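Long-range contact in ZmpA Glycopeptidase (Clostridium perfringens, PDB 6XSX), which is the M60 peptidase (catalytic) module of a larger metalloprotease, which probably cleaves glycosylated proteins: residues D47-I61 / G113-P125. Residues are numbered along the deposited sequence; the frame is centred on the assembly and turned at random.
Sequences DWQPTGYAVKSGQVI and GTAKAGVLYTSNP
Lys116 opens the pairing: its carbonyl O takes the backbone N of Ser57 from well above the carbonyl plane, at 3.0 Å. Their polar ends turn elsewhere, Lys116 NZ to a salt bridge with Glu104 and Ser57 OG to the carbonyl of Pro103. Next, Ala117 presses its CB to 3.3 Å from Val55 O. Gly118 and Val55 then bond to each other in both directions, N to O. Val119 stands opposite Ala54 on one face of the sheet.

Leu120 buries the most surface here. Its CD2 meets Val55 CG2 at 3.9 Å, the side chains crossing at about a right angle, and its CD1 meets Ile61 CD1 tip to tip. Its carbonyl O is gripped twice, by a bridging water that also accepts from Gly52 N and by Thr51 OG1 at 2.7 Å. With chi1 at 80°, that hydroxyl lies between the Thr51 backbone N and carbonyl carbon, where it also accepts from Tyr53 N in an ST turn.

The Tyr121 ring runs nearly parallel to the Trp48 six-membered ring (13°) but slid aside, with centroids 5.1 Å apart; its OH goes to Asp180. The register slips by two at Thr51-Gly52, where hydroxyl and water serve Leu120 O; Gln49 and Thr122 then pair both ways (Gln49 N to Thr122 O 2.9 Å, Thr122 N to Gln49 O 2.8 Å). Thr122 CG2 rests 3.7 Å from Thr51 CG2.

These are neighbouring antiparallel strands inside the large mixed sheet of the M60 peptidase module: 75-80 runs beside 117-123, 143-149 beside 49-56, and Tyr145 of strand 143-149 touches both Val119 and Tyr121.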
loop_
_atom_site.group_PDB
_atom_site.type_symbol
_atom_site.label_atom_id
_atom_site.label_comp_id
_atom_site.label_asym_id
_atom_site.label_seq_id
_atom_site.Cartn_x
_atom_site.Cartn_y
_atom_site.Cartn_z
ATOM N N ASP A 47 -5.693 -1.572 17.419
ATOM C CA ASP A 47 -5.316 -2.905 17.849
ATOM C C ASP A 47 -6.547 -3.651 18.356
ATOM O O ASP A 47 -6.466 -4.378 19.348
ATOM C CB ASP A 47 -4.224 -2.838 18.914
ATOM C CG ASP A 47 -3.558 -4.178 19.142
ATOM O OD1 ASP A 47 -3.586 -5.021 18.215
ATOM O OD2 ASP A 47 -3.006 -4.362 20.237
ATOM N N TRP A 48 -7.669 -3.476 17.640
ATOM C CA TRP A 48 -8.927 -4.127 17.957
ATOM C C TRP A 48 -8.771 -5.648 17.976
ATOM O O TRP A 48 -8.205 -6.221 17.046
ATOM C CB TRP A 48 -10.004 -3.728 16.942
ATOM C CG TRP A 48 -10.290 -2.263 16.887
ATOM C CD1 TRP A 48 -9.894 -1.292 17.765
ATOM C CD2 TRP A 48 -11.105 -1.612 15.908
ATOM N NE1 TRP A 48 -10.386 -0.076 17.378
ATOM C CE2 TRP A 48 -11.138 -0.243 16.246
ATOM C CE3 TRP A 48 -11.814 -2.061 14.794
ATOM C CZ2 TRP A 48 -11.836 0.692 15.484
ATOM C CZ3 TRP A 48 -12.497 -1.137 14.037
ATOM C CH2 TRP A 48 -12.508 0.217 14.383
ATOM N N GLN A 49 -9.332 -6.279 19.021
ATOM C CA GLN A 49 -9.267 -7.728 19.202
ATOM C C GLN A 49 -10.679 -8.300 19.291
ATOM O O GLN A 49 -11.586 -7.623 19.778
ATOM C CB GLN A 49 -8.394 -8.096 20.400
ATOM C CG GLN A 49 -6.967 -7.562 20.299
ATOM C CD GLN A 49 -6.222 -8.050 19.078
ATOM O OE1 GLN A 49 -6.326 -9.203 18.680
ATOM N NE2 GLN A 49 -5.444 -7.171 18.474
ATOM N N PRO A 50 -10.898 -9.528 18.750
ATOM C CA PRO A 50 -12.235 -10.105 18.577
ATOM C C PRO A 50 -12.993 -10.422 19.861
ATOM O O PRO A 50 -12.383 -10.808 20.862
ATOM C CB PRO A 50 -11.974 -11.450 17.871
ATOM C CG PRO A 50 -10.520 -11.772 18.182
ATOM C CD PRO A 50 -9.838 -10.420 18.234
ATOM N N THR A 51 -14.324 -10.235 19.809
ATOM C CA THR A 51 -15.225 -10.740 20.833
ATOM C C THR A 51 -16.249 -11.684 20.215
ATOM O O THR A 51 -16.712 -12.594 20.890
ATOM C CB THR A 51 -15.949 -9.633 21.613
ATOM O OG1 THR A 51 -17.042 -9.162 20.822
ATOM C CG2 THR A 51 -15.036 -8.497 22.034
ATOM N N GLY A 52 -16.625 -11.429 18.955
ATOM C CA GLY A 52 -17.630 -12.223 18.263
ATOM C C GLY A 52 -19.065 -11.824 18.618
ATOM O O GLY A 52 -20.005 -12.532 18.239
ATOM N N TYR A 53 -19.226 -10.680 19.311
ATOM C CA TYR A 53 -20.539 -10.224 19.742
ATOM C C TYR A 53 -21.053 -9.058 18.903
ATOM O O TYR A 53 -20.315 -8.118 18.604
ATOM C CB TYR A 53 -20.538 -9.793 21.208
ATOM C CG TYR A 53 -20.334 -10.930 22.178
ATOM C CD1 TYR A 53 -21.166 -12.045 22.164
ATOM C CD2 TYR A 53 -19.302 -10.892 23.101
ATOM C CE1 TYR A 53 -20.971 -13.099 23.046
ATOM C CE2 TYR A 53 -19.095 -11.937 23.991
ATOM C CZ TYR A 53 -19.925 -13.045 23.957
ATOM O OH TYR A 53 -19.726 -14.070 24.833
ATOM N N ALA A 54 -22.353 -9.135 18.588
ATOM C CA ALA A 54 -23.108 -8.083 17.931
ATOM C C ALA A 54 -24.075 -7.459 18.931
ATOM O O ALA A 54 -24.573 -8.146 19.818
ATOM C CB ALA A 54 -23.862 -8.637 16.748
ATOM N N VAL A 55 -24.341 -6.162 18.749
ATOM C CA VAL A 55 -25.304 -5.440 19.565
ATOM C C VAL A 55 -26.097 -4.482 18.676
ATOM O O VAL A 55 -25.646 -4.116 17.588
ATOM C CB VAL A 55 -24.604 -4.684 20.715
ATOM C CG1 VAL A 55 -24.127 -5.631 21.811
ATOM C CG2 VAL A 55 -23.447 -3.831 20.204
ATOM N N LYS A 56 -27.279 -4.094 19.172
ATOM C CA LYS A 56 -28.108 -3.044 18.611
ATOM C C LYS A 56 -27.880 -1.768 19.412
ATOM O O LYS A 56 -27.786 -1.824 20.637
ATOM C CB LYS A 56 -29.589 -3.420 18.747
ATOM C CG LYS A 56 -30.004 -4.694 18.032
ATOM C CD LYS A 56 -31.448 -5.071 18.261
ATOM C CE LYS A 56 -31.782 -6.397 17.603
ATOM N NZ LYS A 56 -33.238 -6.671 17.617
ATOM N N SER A 57 -27.830 -0.618 18.716
ATOM C CA SER A 57 -27.788 0.668 19.391
ATOM C C SER A 57 -28.951 0.748 20.378
ATOM O O SER A 57 -30.062 0.352 20.044
ATOM C CB SER A 57 -27.796 1.821 18.403
ATOM O OG SER A 57 -26.512 1.966 17.781
ATOM N N GLY A 58 -28.684 1.245 21.592
ATOM C CA GLY A 58 -29.748 1.442 22.565
ATOM C C GLY A 58 -30.037 0.203 23.413
ATOM O O GLY A 58 -30.852 0.270 24.332
ATOM N N GLN A 59 -29.388 -0.932 23.116
ATOM C CA GLN A 59 -29.565 -2.086 23.987
ATOM C C GLN A 59 -28.623 -1.971 25.185
ATOM O O GLN A 59 -27.628 -1.249 25.146
ATOM C CB GLN A 59 -29.461 -3.419 23.232
ATOM C CG GLN A 59 -28.049 -3.955 23.033
ATOM C CD GLN A 59 -28.034 -5.412 22.613
ATOM O OE1 GLN A 59 -28.131 -5.754 21.433
ATOM N NE2 GLN A 59 -27.885 -6.299 23.587
ATOM N N VAL A 60 -28.976 -2.696 26.247
ATOM C CA VAL A 60 -28.163 -2.812 27.443
ATOM C C VAL A 60 -27.360 -4.103 27.339
ATOM O O VAL A 60 -27.879 -5.130 26.907
ATOM C CB VAL A 60 -29.051 -2.821 28.704
ATOM C CG1 VAL A 60 -28.258 -3.150 29.965
ATOM C CG2 VAL A 60 -29.834 -1.523 28.858
ATOM N N ILE A 61 -26.083 -4.022 27.719
ATOM C CA ILE A 61 -25.250 -5.195 27.923
ATOM C C ILE A 61 -24.615 -5.047 29.302
ATOM O O ILE A 61 -24.551 -3.932 29.828
ATOM C CB ILE A 61 -24.183 -5.332 26.814
ATOM C CG1 ILE A 61 -23.272 -4.104 26.714
ATOM C CG2 ILE A 61 -24.834 -5.671 25.478
ATOM C CD1 ILE A 61 -21.959 -4.355 25.989
ATOM N N GLY A 113 -30.459 2.894 4.877
ATOM C CA GLY A 113 -31.069 1.599 5.129
ATOM C C GLY A 113 -30.249 0.723 6.077
ATOM O O GLY A 113 -30.506 -0.469 6.195
ATOM N N THR A 114 -29.218 1.293 6.709
ATOM C CA THR A 114 -28.401 0.503 7.616
ATOM C C THR A 114 -29.020 0.556 9.008
ATOM O O THR A 114 -29.338 1.635 9.503
ATOM C CB THR A 114 -26.952 1.006 7.666
ATOM O OG1 THR A 114 -26.537 1.205 6.315
ATOM C CG2 THR A 114 -26.007 0.051 8.369
ATOM N N ALA A 115 -29.161 -0.624 9.625
ATOM C CA ALA A 115 -29.598 -0.749 11.006
ATOM C C ALA A 115 -28.626 -0.013 11.929
ATOM O O ALA A 115 -27.428 0.054 11.656
ATOM C CB ALA A 115 -29.699 -2.212 11.367
ATOM N N LYS A 116 -29.160 0.554 13.020
ATOM C CA LYS A 116 -28.328 1.147 14.053
ATOM C C LYS A 116 -27.839 0.005 14.936
ATOM O O LYS A 116 -28.534 -0.433 15.853
ATOM C CB LYS A 116 -29.103 2.214 14.837
ATOM C CG LYS A 116 -29.680 3.354 14.008
ATOM C CD LYS A 116 -28.617 4.260 13.411
ATOM C CE LYS A 116 -29.158 5.615 12.994
ATOM N NZ LYS A 116 -29.199 6.556 14.143
ATOM N N ALA A 117 -26.661 -0.525 14.593
ATOM C CA ALA A 117 -26.171 -1.741 15.220
ATOM C C ALA A 117 -24.760 -2.004 14.712
ATOM O O ALA A 117 -24.347 -1.435 13.698
ATOM C CB ALA A 117 -27.090 -2.891 14.867
ATOM N N GLY A 118 -24.052 -2.897 15.411
ATOM C CA GLY A 118 -22.705 -3.281 15.021
ATOM C C GLY A 118 -22.127 -4.325 15.970
ATOM O O GLY A 118 -22.872 -5.112 16.548
ATOM N N VAL A 119 -20.797 -4.312 16.119
ATOM C CA VAL A 119 -20.067 -5.380 16.781
ATOM C C VAL A 119 -19.153 -4.783 17.857
ATOM O O VAL A 119 -18.913 -3.572 17.885
ATOM C CB VAL A 119 -19.265 -6.214 15.760
ATOM C CG1 VAL A 119 -20.154 -6.849 14.699
ATOM C CG2 VAL A 119 -18.149 -5.402 15.123
ATOM N N LEU A 120 -18.650 -5.663 18.738
ATOM C CA LEU A 120 -17.757 -5.291 19.823
ATOM C C LEU A 120 -16.388 -5.902 19.565
ATOM O O LEU A 120 -16.288 -7.081 19.218
ATOM C CB LEU A 120 -18.291 -5.774 21.185
ATOM C CG LEU A 120 -19.713 -5.354 21.573
ATOM C CD1 LEU A 120 -20.091 -5.963 22.912
ATOM C CD2 LEU A 120 -19.861 -3.838 21.636
ATOM N N TYR A 121 -15.359 -5.061 19.752
ATOM C CA TYR A 121 -13.972 -5.474 19.863
ATOM C C TYR A 121 -13.415 -5.003 21.206
ATOM O O TYR A 121 -13.993 -4.128 21.855
ATOM C CB TYR A 121 -13.145 -4.858 18.732
ATOM C CG TYR A 121 -13.735 -4.989 17.345
ATOM C CD1 TYR A 121 -13.897 -6.231 16.747
ATOM C CD2 TYR A 121 -14.123 -3.865 16.628
ATOM C CE1 TYR A 121 -14.435 -6.357 15.476
ATOM C CE2 TYR A 121 -14.653 -3.969 15.350
ATOM C CZ TYR A 121 -14.801 -5.219 14.772
ATOM O OH TYR A 121 -15.336 -5.324 13.523
ATOM N N THR A 122 -12.284 -5.589 21.613
ATOM C CA THR A 122 -11.576 -5.112 22.787
ATOM C C THR A 122 -10.346 -4.329 22.346
ATOM O O THR A 122 -9.742 -4.610 21.304
ATOM C CB THR A 122 -11.180 -6.245 23.750
ATOM O OG1 THR A 122 -10.205 -7.083 23.130
ATOM C CG2 THR A 122 -12.353 -7.103 24.172
ATOM N N SER A 123 -10.008 -3.339 23.173
ATOM C CA SER A 123 -8.773 -2.590 23.070
ATOM C C SER A 123 -8.146 -2.581 24.458
ATOM O O SER A 123 -8.823 -2.222 25.427
ATOM C CB SER A 123 -9.049 -1.195 22.590
ATOM O OG SER A 123 -7.871 -0.413 22.660
ATOM N N ASN A 124 -6.883 -3.020 24.545
ATOM C CA ASN A 124 -6.205 -3.100 25.827
ATOM C C ASN A 124 -4.828 -2.461 25.703
ATOM O O ASN A 124 -3.821 -3.165 25.679
ATOM C CB ASN A 124 -6.094 -4.537 26.342
ATOM C CG ASN A 124 -5.692 -4.591 27.801
ATOM O OD1 ASN A 124 -6.006 -3.679 28.563
ATOM N ND2 ASN A 124 -4.982 -5.637 28.189
ATOM N N PRO A 125 -4.747 -1.111 25.633
ATOM C CA PRO A 125 -3.515 -0.433 25.221
ATOM C C PRO A 125 -2.535 -0.169 26.369
ATOM O O PRO A 125 -2.080 0.957 26.565
ATOM C CB PRO A 125 -4.094 0.844 24.580
ATOM C CG PRO A 125 -5.282 1.172 25.476
ATOM C CD PRO A 125 -5.841 -0.169 25.917
HETATM O O HOH W 1 -7.086 -0.502 19.409
HETATM O O HOH W 2 -5.832 -4.410 22.077
HETATM O O HOH W 3 -10.501 -9.775 22.731
HETATM O O HOH W 4 -15.694 -9.204 17.441
#